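Local atomic coordinates of 1,3,6,8-tetrahydroxynaphthalene synthase (Streptomyces coelicolor, PDB entry 1U0M), a protein that catalyses the iterative condensation of five malonyl-CoA units and the Claisen and aldol ring closures that yield 1,3,6,8-tetrahydroxynaphthalene for melanin biosynthesis. Residues E69-F73 with A236-H240; E83-V88 with V171-F175; E227-M231 with L242-V247; A255-K259 with L288-E293. All coordinates share one frame; numbering follows the deposited sequence.

Contact 1 of 4, residues E69-F73 with A236-H240; sequences EHPGF and ATGFH
The ring of Phe73 lies against the backbone of Gly238, whose CA sits over the centre of one face, 3.7 Å from the ring centroid, in a CH-pi contact. Glycine suits this place twice over: its backbone angles would jam any CB against the preceding carbonyl O, and such a CB would also press on Phe73 CD2. Farther out, the same ring meets Phe239, with CZ of Phe73 4.1 Å from CZ of Phe239. This is an edge-to-face pair, the edge of Phe73 directed at the face of Phe239 and the planes 59° apart. Phe73 CB rests 3.6 Å from Ala236 O. CG of Phe73 stands anti to the backbone N (chi1 -175°), which lays the ring from the first turn of its helix onto Gly238. A leucine in its place would probably cost Gly238 CA its flat support and rob Phe239 of this edge-on partner. Beside the phenyl ring, His70 crosses Thr237 at about a right angle and offers its edge to the backbone, with His70 CE1 3.0 Å from Thr237 O. Between the two aromatic residues Gly72 takes the N-cap position of helix 73-99. The contact therefore joins the beginning of that helix to the turn between strands 230-235 and 238-243. Phe239 stacks on Tyr232 of its own chain and on Phe117 of the second subunit, while Phe73 packs on the second subunit's Val234, placing the contact at the dimer interface.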
loop_
_atom_site.group_PDB
_atom_site.type_symbol
_atom_site.label_atom_id
_atom_site.label_comp_id
_atom_site.label_asym_id
_atom_site.label_seq_id
_atom_site.Cartn_x
_atom_site.Cartn_y
_atom_site.Cartn_z
ATOM N N GLU A 69 0.471 23.384 -16.266
ATOM C CA GLU A 69 -0.517 22.867 -17.200
ATOM C C GLU A 69 -1.031 21.520 -16.708
ATOM O O GLU A 69 -0.320 20.774 -16.029
ATOM C CB GLU A 69 0.105 22.682 -18.591
ATOM C CG GLU A 69 0.623 23.956 -19.220
ATOM C CD GLU A 69 -0.475 24.981 -19.460
ATOM O OE1 GLU A 69 -0.153 26.128 -19.852
ATOM O OE2 GLU A 69 -1.662 24.639 -19.264
ATOM N N HIS A 70 -2.273 21.211 -17.038
ATOM C CA HIS A 70 -2.815 19.925 -16.645
ATOM C C HIS A 70 -3.242 19.187 -17.908
ATOM O O HIS A 70 -4.310 19.446 -18.456
ATOM C CB HIS A 70 -3.991 20.090 -15.678
ATOM C CG HIS A 70 -4.374 18.818 -14.991
ATOM N ND1 HIS A 70 -4.959 18.788 -13.744
ATOM C CD2 HIS A 70 -4.278 17.527 -15.391
ATOM C CE1 HIS A 70 -5.207 17.536 -13.405
ATOM N NE2 HIS A 70 -4.804 16.751 -14.389
ATOM N N PRO A 71 -2.380 18.277 -18.400
ATOM C CA PRO A 71 -2.589 17.459 -19.603
ATOM C C PRO A 71 -3.487 16.259 -19.351
ATOM O O PRO A 71 -3.646 15.399 -20.220
ATOM C CB PRO A 71 -1.174 17.025 -19.963
ATOM C CG PRO A 71 -0.573 16.799 -18.588
ATOM C CD PRO A 71 -1.034 18.043 -17.839
ATOM N N GLY A 72 -4.068 16.207 -18.156
ATOM C CA GLY A 72 -4.926 15.100 -17.785
ATOM C C GLY A 72 -4.190 14.141 -16.861
ATOM O O GLY A 72 -2.957 14.051 -16.892
ATOM N N PHE A 73 -4.949 13.419 -16.050
ATOM C CA PHE A 73 -4.406 12.458 -15.082
ATOM C C PHE A 73 -3.601 11.350 -15.778
ATOM O O PHE A 73 -2.566 10.913 -15.269
ATOM C CB PHE A 73 -5.583 11.868 -14.282
ATOM C CG PHE A 73 -5.184 10.954 -13.161
ATOM C CD1 PHE A 73 -6.049 9.935 -12.754
ATOM C CD2 PHE A 73 -3.978 11.110 -12.492
ATOM C CE1 PHE A 73 -5.721 9.091 -11.705
ATOM C CE2 PHE A 73 -3.640 10.267 -11.443
ATOM C CZ PHE A 73 -4.514 9.255 -11.047
ATOM N N ALA A 236 -11.635 12.652 -11.838
ATOM C CA ALA A 236 -11.177 12.361 -13.179
ATOM C C ALA A 236 -9.882 13.131 -13.445
ATOM O O ALA A 236 -9.096 12.747 -14.300
ATOM C CB ALA A 236 -12.238 12.765 -14.172
ATOM N N THR A 237 -9.673 14.223 -12.703
ATOM C CA THR A 237 -8.485 15.061 -12.853
ATOM C C THR A 237 -7.320 14.546 -12.018
ATOM O O THR A 237 -6.196 15.058 -12.083
ATOM C CB THR A 237 -8.783 16.516 -12.437
ATOM O OG1 THR A 237 -9.809 16.515 -11.446
ATOM C CG2 THR A 237 -9.242 17.344 -13.622
ATOM N N GLY A 238 -7.589 13.531 -11.210
ATOM C CA GLY A 238 -6.534 12.970 -10.400
ATOM C C GLY A 238 -6.774 13.132 -8.923
ATOM O O GLY A 238 -7.913 13.082 -8.462
ATOM N N PHE A 239 -5.692 13.342 -8.185
ATOM C CA PHE A 239 -5.782 13.484 -6.747
ATOM C C PHE A 239 -5.802 14.935 -6.306
ATOM O O PHE A 239 -4.877 15.699 -6.607
ATOM C CB PHE A 239 -4.607 12.755 -6.077
ATOM C CG PHE A 239 -4.531 11.294 -6.418
ATOM C CD1 PHE A 239 -5.694 10.553 -6.624
ATOM C CD2 PHE A 239 -3.302 10.648 -6.514
ATOM C CE1 PHE A 239 -5.631 9.200 -6.921
ATOM C CE2 PHE A 239 -3.228 9.298 -6.808
ATOM C CZ PHE A 239 -4.393 8.567 -7.013
ATOM N N HIS A 240 -6.872 15.302 -5.602
ATOM C CA HIS A 240 -7.040 16.648 -5.070
ATOM C C HIS A 240 -6.797 16.567 -3.559
ATOM O O HIS A 240 -7.543 15.921 -2.823
ATOM C CB HIS A 240 -8.462 17.178 -5.346
ATOM C CG HIS A 240 -8.760 17.396 -6.797
ATOM N ND1 HIS A 240 -8.743 16.372 -7.724
ATOM C CD2 HIS A 240 -9.121 18.512 -7.476
ATOM C CE1 HIS A 240 -9.087 16.850 -8.908
ATOM N NE2 HIS A 240 -9.321 18.145 -8.785
#

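Contact 2 of 4, residues E83-V88 with V171-F175; sequences EAKSRV and VACEF
Ala84, Val88 and the aliphatic base of Glu83 set one side of helix 73-99 against Val171, Cys173 and Phe175 of strand 167-175. This is the helix-on-sheet packing of the layered thiolase fold. The segment axes pass 10.1 Å apart at 134°, so the helix crosses the strand at a slant, nearer antiparallel than parallel. Every second strand residue faces the helix, and the side-chain contacts they make are apolar. Val88 spreads its two methyls: CG1 lies 3.9 Å from Val171 CG1, while CG2 meets Cys173 SG. The sulfur also reaches Ala84 CB at 4.0 Å, and the small alanine suits a place where the helix comes close to the sheet. Aromatic contact is left to Phe175. With chi1 at -61° its ring rises toward the helix and brings CE1 within 3.7 Å of Glu83 CB, while the backbone N of Ala84 lies at the ring edge. The ionic bonds lie off the strand: Arg87, four residues after Glu83, forms a salt bridge with it, and its NH2 makes a second with Glu21. Arg87 NE gives its hydrogen to Glu83 OE1 at 2.9 Å, nearly in line with the C-O bond of the carboxylate and tilted 19° from the guanidinium plane.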
loop_
_atom_site.group_PDB
_atom_site.type_symbol
_atom_site.label_atom_id
_atom_site.label_comp_id
_atom_site.label_asym_id
_atom_site.label_seq_id
_atom_site.Cartn_x
_atom_site.Cartn_y
_atom_site.Cartn_z
ATOM N N GLU A 83 9.559 9.654 -14.845
ATOM C CA GLU A 83 10.470 10.371 -13.957
ATOM C C GLU A 83 10.991 9.517 -12.814
ATOM O O GLU A 83 12.091 9.741 -12.323
ATOM C CB GLU A 83 9.799 11.624 -13.379
ATOM C CG GLU A 83 9.464 12.723 -14.393
ATOM C CD GLU A 83 10.693 13.278 -15.097
ATOM O OE1 GLU A 83 11.786 13.291 -14.488
ATOM O OE2 GLU A 83 10.565 13.719 -16.255
ATOM N N ALA A 84 10.197 8.546 -12.383
ATOM C CA ALA A 84 10.606 7.680 -11.291
ATOM C C ALA A 84 11.585 6.614 -11.793
ATOM O O ALA A 84 12.499 6.199 -11.082
ATOM C CB ALA A 84 9.391 7.021 -10.680
ATOM N N LYS A 85 11.383 6.163 -13.021
ATOM C CA LYS A 85 12.269 5.152 -13.564
ATOM C C LYS A 85 13.638 5.726 -13.851
ATOM O O LYS A 85 14.642 5.075 -13.589
ATOM C CB LYS A 85 11.662 4.527 -14.814
ATOM C CG LYS A 85 10.616 3.493 -14.458
ATOM C CD LYS A 85 10.024 2.820 -15.675
ATOM C CE LYS A 85 9.114 1.677 -15.263
ATOM N NZ LYS A 85 8.169 1.337 -16.348
ATOM N N SER A 86 13.685 6.955 -14.353
ATOM C CA SER A 86 14.964 7.598 -14.643
ATOM C C SER A 86 15.646 8.248 -13.436
ATOM O O SER A 86 16.796 8.669 -13.539
ATOM C CB SER A 86 14.802 8.645 -15.749
ATOM O OG SER A 86 13.753 9.547 -15.461
ATOM N N ARG A 87 14.971 8.319 -12.290
ATOM C CA ARG A 87 15.586 8.952 -11.125
ATOM C C ARG A 87 15.797 8.060 -9.894
ATOM O O ARG A 87 16.818 8.159 -9.217
ATOM C CB ARG A 87 14.773 10.182 -10.700
ATOM C CG ARG A 87 14.653 11.279 -11.744
ATOM C CD ARG A 87 13.808 12.417 -11.199
ATOM N NE ARG A 87 13.484 13.424 -12.202
ATOM C CZ ARG A 87 14.264 14.452 -12.509
ATOM N NH1 ARG A 87 15.427 14.611 -11.889
ATOM N NH2 ARG A 87 13.867 15.333 -13.424
ATOM N N VAL A 88 14.837 7.191 -9.602
ATOM C CA VAL A 88 14.937 6.346 -8.419
ATOM C C VAL A 88 16.223 5.515 -8.297
ATOM O O VAL A 88 16.887 5.552 -7.263
ATOM C CB VAL A 88 13.691 5.430 -8.303
ATOM C CG1 VAL A 88 13.798 4.549 -7.077
ATOM C CG2 VAL A 88 12.434 6.284 -8.203
ATOM N N VAL A 171 12.296 3.095 0.118
ATOM C CA VAL A 171 12.341 4.048 -0.986
ATOM C C VAL A 171 11.125 4.949 -0.945
ATOM O O VAL A 171 9.996 4.477 -0.913
ATOM C CB VAL A 171 12.357 3.359 -2.358
ATOM C CG1 VAL A 171 12.360 4.411 -3.452
ATOM C CG2 VAL A 171 13.572 2.465 -2.477
ATOM N N ALA A 172 11.370 6.252 -0.931
ATOM C CA ALA A 172 10.301 7.236 -0.922
ATOM C C ALA A 172 10.402 8.036 -2.224
ATOM O O ALA A 172 11.437 8.614 -2.530
ATOM C CB ALA A 172 10.453 8.149 0.284
ATOM N N CYS A 173 9.328 8.058 -2.997
ATOM C CA CYS A 173 9.322 8.789 -4.258
ATOM C C CYS A 173 8.106 9.700 -4.275
ATOM O O CYS A 173 6.977 9.226 -4.318
ATOM C CB CYS A 173 9.265 7.807 -5.431
ATOM S SG CYS A 173 9.500 8.564 -7.038
ATOM N N GLU A 174 8.332 11.005 -4.248
ATOM C CA GLU A 174 7.223 11.944 -4.224
ATOM C C GLU A 174 7.338 13.097 -5.219
ATOM O O GLU A 174 8.231 13.942 -5.122
ATOM C CB GLU A 174 7.057 12.484 -2.797
ATOM C CG GLU A 174 6.891 11.387 -1.739
ATOM C CD GLU A 174 5.504 10.734 -1.757
ATOM O OE1 GLU A 174 4.818 10.831 -2.800
ATOM O OE2 GLU A 174 5.102 10.123 -0.734
ATOM N N PHE A 175 6.415 13.121 -6.177
ATOM C CA PHE A 175 6.365 14.163 -7.199
ATOM C C PHE A 175 5.064 14.932 -6.962
ATOM O O PHE A 175 4.122 14.858 -7.771
ATOM C CB PHE A 175 6.340 13.520 -8.591
ATOM C CG PHE A 175 7.556 12.684 -8.911
ATOM C CD1 PHE A 175 7.436 11.539 -9.700
ATOM C CD2 PHE A 175 8.823 13.058 -8.463
ATOM C CE1 PHE A 175 8.557 10.774 -10.042
ATOM C CE2 PHE A 175 9.957 12.300 -8.799
ATOM C CZ PHE A 175 9.821 11.157 -9.591
#

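Contact 3 of 4, residues E227-M231 with L242-V247; sequences EDWIM and LLDKRV
Trp229 turns one face of its indole to Asp244 and Arg246 through a chi1 of -74°, which places CG anti to its own carbonyl carbon, while Arg246 folds back at chi3 (-67°) so that its guanidinium comes over the same indole face. The two planes are 28° apart; their exact spacing is doubtful in the model, but Arg246 CB makes an off-centre CH-pi contact with the six-membered ring, 3.7 Å from Trp229 CZ3. Asp244 CB lies over the five-membered ring in a CH-pi contact. The guanidinium is kept in place by Asp244, which it grips side-on: Arg246 NH2 bonds to Asp244 OD1 at 2.8 Å and NE to OD2, both from above the carboxylate plane. OD2 takes a second bond from the backbone N of Arg246 at 2.7 Å, closing an Asx turn within the type I turn 244-247. An aspartate suits this place because its short carboxylate can reach both the turn and the arginine. Backbone bonds zip the strands together: Asp244 N to Trp229 O (2.8 Å), and Met231 and Leu242 in both directions as an antiparallel hydrogen-bonded pair. Ile230 faces Leu243 in the adjoining non-hydrogen-bonded pair. Their branched chains lie side by side, with Ile230 CG1 3.6 Å from Leu243 CD1, and Ile230 CD1 touches Val247 CG1. The contact forms the open end of the hairpin of strands 230-235 and 238-243, just ahead of helix 251-263. Ile345 packs on Trp229 and Ile230, and Met119 of the second subunit packs on Met231.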
loop_
_atom_site.group_PDB
_atom_site.type_symbol
_atom_site.label_atom_id
_atom_site.label_comp_id
_atom_site.label_asym_id
_atom_site.label_seq_id
_atom_site.Cartn_x
_atom_site.Cartn_y
_atom_site.Cartn_z
ATOM N N GLU A 227 -10.278 11.548 10.215
ATOM C CA GLU A 227 -10.121 10.785 8.975
ATOM C C GLU A 227 -10.067 11.647 7.723
ATOM O O GLU A 227 -9.206 11.439 6.869
ATOM C CB GLU A 227 -11.251 9.757 8.822
ATOM C CG GLU A 227 -11.351 8.780 9.967
ATOM C CD GLU A 227 -12.358 9.211 11.024
ATOM O OE1 GLU A 227 -12.566 10.437 11.215
ATOM O OE2 GLU A 227 -12.932 8.311 11.673
ATOM N N ASP A 228 -10.976 12.615 7.629
ATOM C CA ASP A 228 -11.037 13.503 6.473
ATOM C C ASP A 228 -10.246 14.791 6.623
ATOM O O ASP A 228 -10.394 15.706 5.810
ATOM C CB ASP A 228 -12.498 13.855 6.135
ATOM C CG ASP A 228 -13.177 14.689 7.220
ATOM O OD1 ASP A 228 -12.666 15.777 7.572
ATOM O OD2 ASP A 228 -14.236 14.254 7.719
ATOM N N TRP A 229 -9.399 14.872 7.641
ATOM C CA TRP A 229 -8.621 16.093 7.855
ATOM C C TRP A 229 -7.420 16.276 6.926
ATOM O O TRP A 229 -7.076 17.400 6.585
ATOM C CB TRP A 229 -8.228 16.179 9.325
ATOM C CG TRP A 229 -9.418 16.561 10.166
ATOM C CD1 TRP A 229 -10.739 16.386 9.843
ATOM C CD2 TRP A 229 -9.402 17.227 11.433
ATOM N NE1 TRP A 229 -11.543 16.911 10.824
ATOM C CE2 TRP A 229 -10.750 17.431 11.814
ATOM C CE3 TRP A 229 -8.384 17.673 12.282
ATOM C CZ2 TRP A 229 -11.102 18.065 13.008
ATOM C CZ3 TRP A 229 -8.738 18.306 13.470
ATOM C CH2 TRP A 229 -10.087 18.493 13.821
ATOM N N ILE A 230 -6.797 15.172 6.512
ATOM C CA ILE A 230 -5.671 15.209 5.571
ATOM C C ILE A 230 -5.959 14.058 4.607
ATOM O O ILE A 230 -5.624 12.902 4.865
ATOM C CB ILE A 230 -4.325 14.999 6.273
ATOM C CG1 ILE A 230 -4.247 15.886 7.526
ATOM C CG2 ILE A 230 -3.198 15.371 5.315
ATOM C CD1 ILE A 230 -2.930 15.813 8.281
ATOM N N MET A 231 -6.597 14.387 3.491
ATOM C CA MET A 231 -7.017 13.369 2.541
ATOM C C MET A 231 -6.994 13.776 1.079
ATOM O O MET A 231 -6.754 14.926 0.720
ATOM C CB MET A 231 -8.454 12.972 2.859
ATOM C CG MET A 231 -9.425 14.119 2.543
ATOM S SD MET A 231 -11.107 13.818 3.061
ATOM C CE MET A 231 -11.664 12.679 1.738
ATOM N N LEU A 242 -6.723 17.620 0.252
ATOM C CA LEU A 242 -7.543 18.387 1.182
ATOM C C LEU A 242 -6.901 18.393 2.565
ATOM O O LEU A 242 -6.642 17.337 3.165
ATOM C CB LEU A 242 -8.950 17.795 1.278
ATOM C CG LEU A 242 -9.959 18.079 0.158
ATOM C CD1 LEU A 242 -9.409 17.678 -1.195
ATOM C CD2 LEU A 242 -11.228 17.313 0.450
ATOM N N LEU A 243 -6.639 19.592 3.064
ATOM C CA LEU A 243 -6.025 19.760 4.367
ATOM C C LEU A 243 -6.892 20.703 5.203
ATOM O O LEU A 243 -6.990 21.900 4.909
ATOM C CB LEU A 243 -4.625 20.331 4.186
ATOM C CG LEU A 243 -3.704 20.413 5.397
ATOM C CD1 LEU A 243 -3.457 19.034 5.996
ATOM C CD2 LEU A 243 -2.410 21.052 4.942
ATOM N N ASP A 244 -7.531 20.147 6.232
ATOM C CA ASP A 244 -8.406 20.909 7.119
ATOM C C ASP A 244 -7.647 21.992 7.880
ATOM O O ASP A 244 -6.554 21.768 8.394
ATOM C CB ASP A 244 -9.094 19.968 8.116
ATOM C CG ASP A 244 -10.202 20.650 8.908
ATOM O OD1 ASP A 244 -11.383 20.287 8.715
ATOM O OD2 ASP A 244 -9.896 21.544 9.721
ATOM N N LYS A 245 -8.254 23.169 7.937
ATOM C CA LYS A 245 -7.703 24.339 8.618
ATOM C C LYS A 245 -7.225 24.008 10.025
ATOM O O LYS A 245 -6.274 24.606 10.520
ATOM C CB LYS A 245 -8.777 25.424 8.709
ATOM C CG LYS A 245 -9.479 25.774 7.387
ATOM C CD LYS A 245 -10.091 24.554 6.661
ATOM C CE LYS A 245 -10.919 23.659 7.584
ATOM N NZ LYS A 245 -12.024 24.371 8.284
ATOM N N ARG A 246 -7.897 23.043 10.650
ATOM C CA ARG A 246 -7.613 22.606 12.014
ATOM C C ARG A 246 -6.437 21.658 12.214
ATOM O O ARG A 246 -6.154 21.259 13.342
ATOM C CB ARG A 246 -8.852 21.939 12.601
ATOM C CG ARG A 246 -10.046 22.849 12.729
ATOM C CD ARG A 246 -11.299 22.055 13.042
ATOM N NE ARG A 246 -11.691 21.195 11.927
ATOM C CZ ARG A 246 -12.815 20.486 11.885
ATOM N NH1 ARG A 246 -13.670 20.529 12.901
ATOM N NH2 ARG A 246 -13.091 19.741 10.822
ATOM N N VAL A 247 -5.749 21.297 11.140
ATOM C CA VAL A 247 -4.636 20.374 11.260
ATOM C C VAL A 247 -3.546 20.774 12.261
ATOM O O VAL A 247 -3.144 19.964 13.091
ATOM C CB VAL A 247 -3.997 20.099 9.881
ATOM C CG1 VAL A 247 -2.768 19.211 10.039
ATOM C CG2 VAL A 247 -5.013 19.407 8.981
#

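Contact 4 of 4, residues A255-K259 with L288-E293; sequences APALK and LSTFLE
Leu258 of helix 251-263 meets Leu288 and Leu292 in a packing of one helix on the weakly bonded end of another, helix 281-291, and the residues just after it, within the C-terminal half of the thiolase fold. Its side chain can be followed outward. CB already lies 3.5 Å from Leu292 CD1, and CG is a little farther from that same methyl. CD1 then touches two partners: Leu292 CD1, also at 3.5 Å, and Leu288 CD2 at 3.6 Å, the latter approached tip to tip. Leu292 instead crosses Leu258 at about a right angle, because its chi1 of -157° swings CG anti to the backbone N and brings CD1 into the angle between Leu258 and Ala255 O. Branched leucines suit such a buried seam, and the small Ala255 allows the backbones to draw near, its CB 3.8 Å from Phe291 CB. Toward the rim the extended chain of Lys259 carries CE past Leu292 O and brings NZ to Phe291 O, where the helix end may favour a positive charge. An alanine here would probably leave Phe291 O and the carboxylate of Glu293 without this cationic partner. Met251 of the first helix adds to the seam against Leu288 and Phe291. Both polar links of Lys259 are loose: NZ makes a weak hydrogen bond to Phe291 O at 3.3 Å and a long salt bridge to Glu293 OE1 at 3.9 Å.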
loop_
_atom_site.group_PDB
_atom_site.type_symbol
_atom_site.label_atom_id
_atom_site.label_comp_id
_atom_site.label_asym_id
_atom_site.label_seq_id
_atom_site.Cartn_x
_atom_site.Cartn_y
_atom_site.Cartn_z
ATOM N N ALA A 255 0.711 15.481 21.085
ATOM C CA ALA A 255 1.831 15.583 22.018
ATOM C C ALA A 255 1.863 14.429 23.023
ATOM O O ALA A 255 2.894 13.766 23.185
ATOM C CB ALA A 255 1.775 16.919 22.750
ATOM N N PRO A 256 0.736 14.173 23.714
ATOM C CA PRO A 256 0.655 13.090 24.701
ATOM C C PRO A 256 0.995 11.724 24.107
ATOM O O PRO A 256 1.666 10.912 24.742
ATOM C CB PRO A 256 -0.795 13.162 25.171
ATOM C CG PRO A 256 -1.110 14.618 25.048
ATOM C CD PRO A 256 -0.512 14.960 23.707
ATOM N N ALA A 257 0.519 11.476 22.890
ATOM C CA ALA A 257 0.775 10.213 22.214
ATOM C C ALA A 257 2.274 10.037 22.033
ATOM O O ALA A 257 2.780 8.916 21.987
ATOM C CB ALA A 257 0.077 10.192 20.860
ATOM N N LEU A 258 2.979 11.155 21.924
ATOM C CA LEU A 258 4.425 11.120 21.764
ATOM C C LEU A 258 5.072 10.796 23.104
ATOM O O LEU A 258 6.066 10.076 23.166
ATOM C CB LEU A 258 4.927 12.469 21.250
ATOM C CG LEU A 258 4.672 12.739 19.767
ATOM C CD1 LEU A 258 4.999 14.181 19.434
ATOM C CD2 LEU A 258 5.519 11.791 18.938
ATOM N N LYS A 259 4.499 11.327 24.177
ATOM C CA LYS A 259 5.021 11.084 25.513
ATOM C C LYS A 259 4.659 9.678 25.971
ATOM O O LYS A 259 5.511 8.950 26.475
ATOM C CB LYS A 259 4.471 12.126 26.484
ATOM C CG LYS A 259 4.928 13.537 26.147
ATOM C CD LYS A 259 4.184 14.595 26.938
ATOM C CE LYS A 259 4.596 15.990 26.481
ATOM N NZ LYS A 259 3.766 17.074 27.080
ATOM N N LEU A 288 4.507 21.649 17.805
ATOM C CA LEU A 288 5.091 20.440 18.362
ATOM C C LEU A 288 6.241 20.821 19.294
ATOM O O LEU A 288 6.587 20.070 20.203
ATOM C CB LEU A 288 5.592 19.537 17.229
ATOM C CG LEU A 288 5.788 18.044 17.509
ATOM C CD1 LEU A 288 6.998 17.823 18.382
ATOM C CD2 LEU A 288 4.542 17.486 18.170
ATOM N N SER A 289 6.824 21.994 19.069
ATOM C CA SER A 289 7.930 22.473 19.894
ATOM C C SER A 289 7.405 23.213 21.118
ATOM O O SER A 289 8.171 23.831 21.859
ATOM C CB SER A 289 8.829 23.410 19.087
ATOM O OG SER A 289 8.107 24.536 18.624
ATOM N N THR A 290 6.092 23.155 21.322
ATOM C CA THR A 290 5.458 23.822 22.458
ATOM C C THR A 290 4.630 22.823 23.264
ATOM O O THR A 290 4.892 22.605 24.444
ATOM C CB THR A 290 4.542 24.984 21.993
ATOM O OG1 THR A 290 3.613 24.501 21.017
ATOM C CG2 THR A 290 5.368 26.114 21.391
ATOM N N PHE A 291 3.630 22.223 22.622
ATOM C CA PHE A 291 2.768 21.252 23.283
ATOM C C PHE A 291 3.579 20.103 23.878
ATOM O O PHE A 291 3.199 19.544 24.906
ATOM C CB PHE A 291 1.728 20.708 22.291
ATOM C CG PHE A 291 0.595 21.667 22.006
ATOM C CD1 PHE A 291 -0.242 22.086 23.031
ATOM C CD2 PHE A 291 0.369 22.144 20.720
ATOM C CE1 PHE A 291 -1.297 22.973 22.781
ATOM C CE2 PHE A 291 -0.684 23.032 20.456
ATOM C CZ PHE A 291 -1.520 23.446 21.490
ATOM N N LEU A 292 4.697 19.767 23.230
ATOM C CA LEU A 292 5.565 18.686 23.689
ATOM C C LEU A 292 6.525 19.281 24.704
ATOM O O LEU A 292 6.752 18.704 25.764
ATOM C CB LEU A 292 6.362 18.061 22.532
ATOM C CG LEU A 292 6.838 16.637 22.821
ATOM C CD1 LEU A 292 5.697 15.675 22.539
ATOM C CD2 LEU A 292 8.023 16.286 21.963
ATOM N N GLU A 293 7.092 20.436 24.364
ATOM C CA GLU A 293 7.999 21.151 25.256
ATOM C C GLU A 293 9.455 20.750 25.164
ATOM O O GLU A 293 10.115 20.522 26.168
ATOM C CB GLU A 293 7.525 21.012 26.709
ATOM C CG GLU A 293 6.034 21.264 26.900
ATOM C CD GLU A 293 5.541 20.865 28.263
ATOM O OE1 GLU A 293 5.985 19.822 28.781
ATOM O OE2 GLU A 293 4.688 21.582 28.817
#

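Contacts 1 and 3 hold the two ends of one hairpin, strands 230-235 and 238-243, with centres about 21 Å apart: contact 1 ties its turn to helix 73-99, contact 3 closes its open end. Contact 2 lies farther along that same helix, its nearest atoms about 9 Å from contact 1. Contact 4, whose first helix follows strand 238-243, has its nearest atoms about 8 Å from contact 3, but its centre is about 37 Å from that of contact 1. Only contact 3 comes near the probable active site: the side chain of Ile230 is about 6 Å from that of Cys146, the catalytic cysteine by similarity. Bound glycerol, probably from the crystallisation liquor, lies about 6 Å from Phe239's side chain in contact 1 and Leu242's in contact 3.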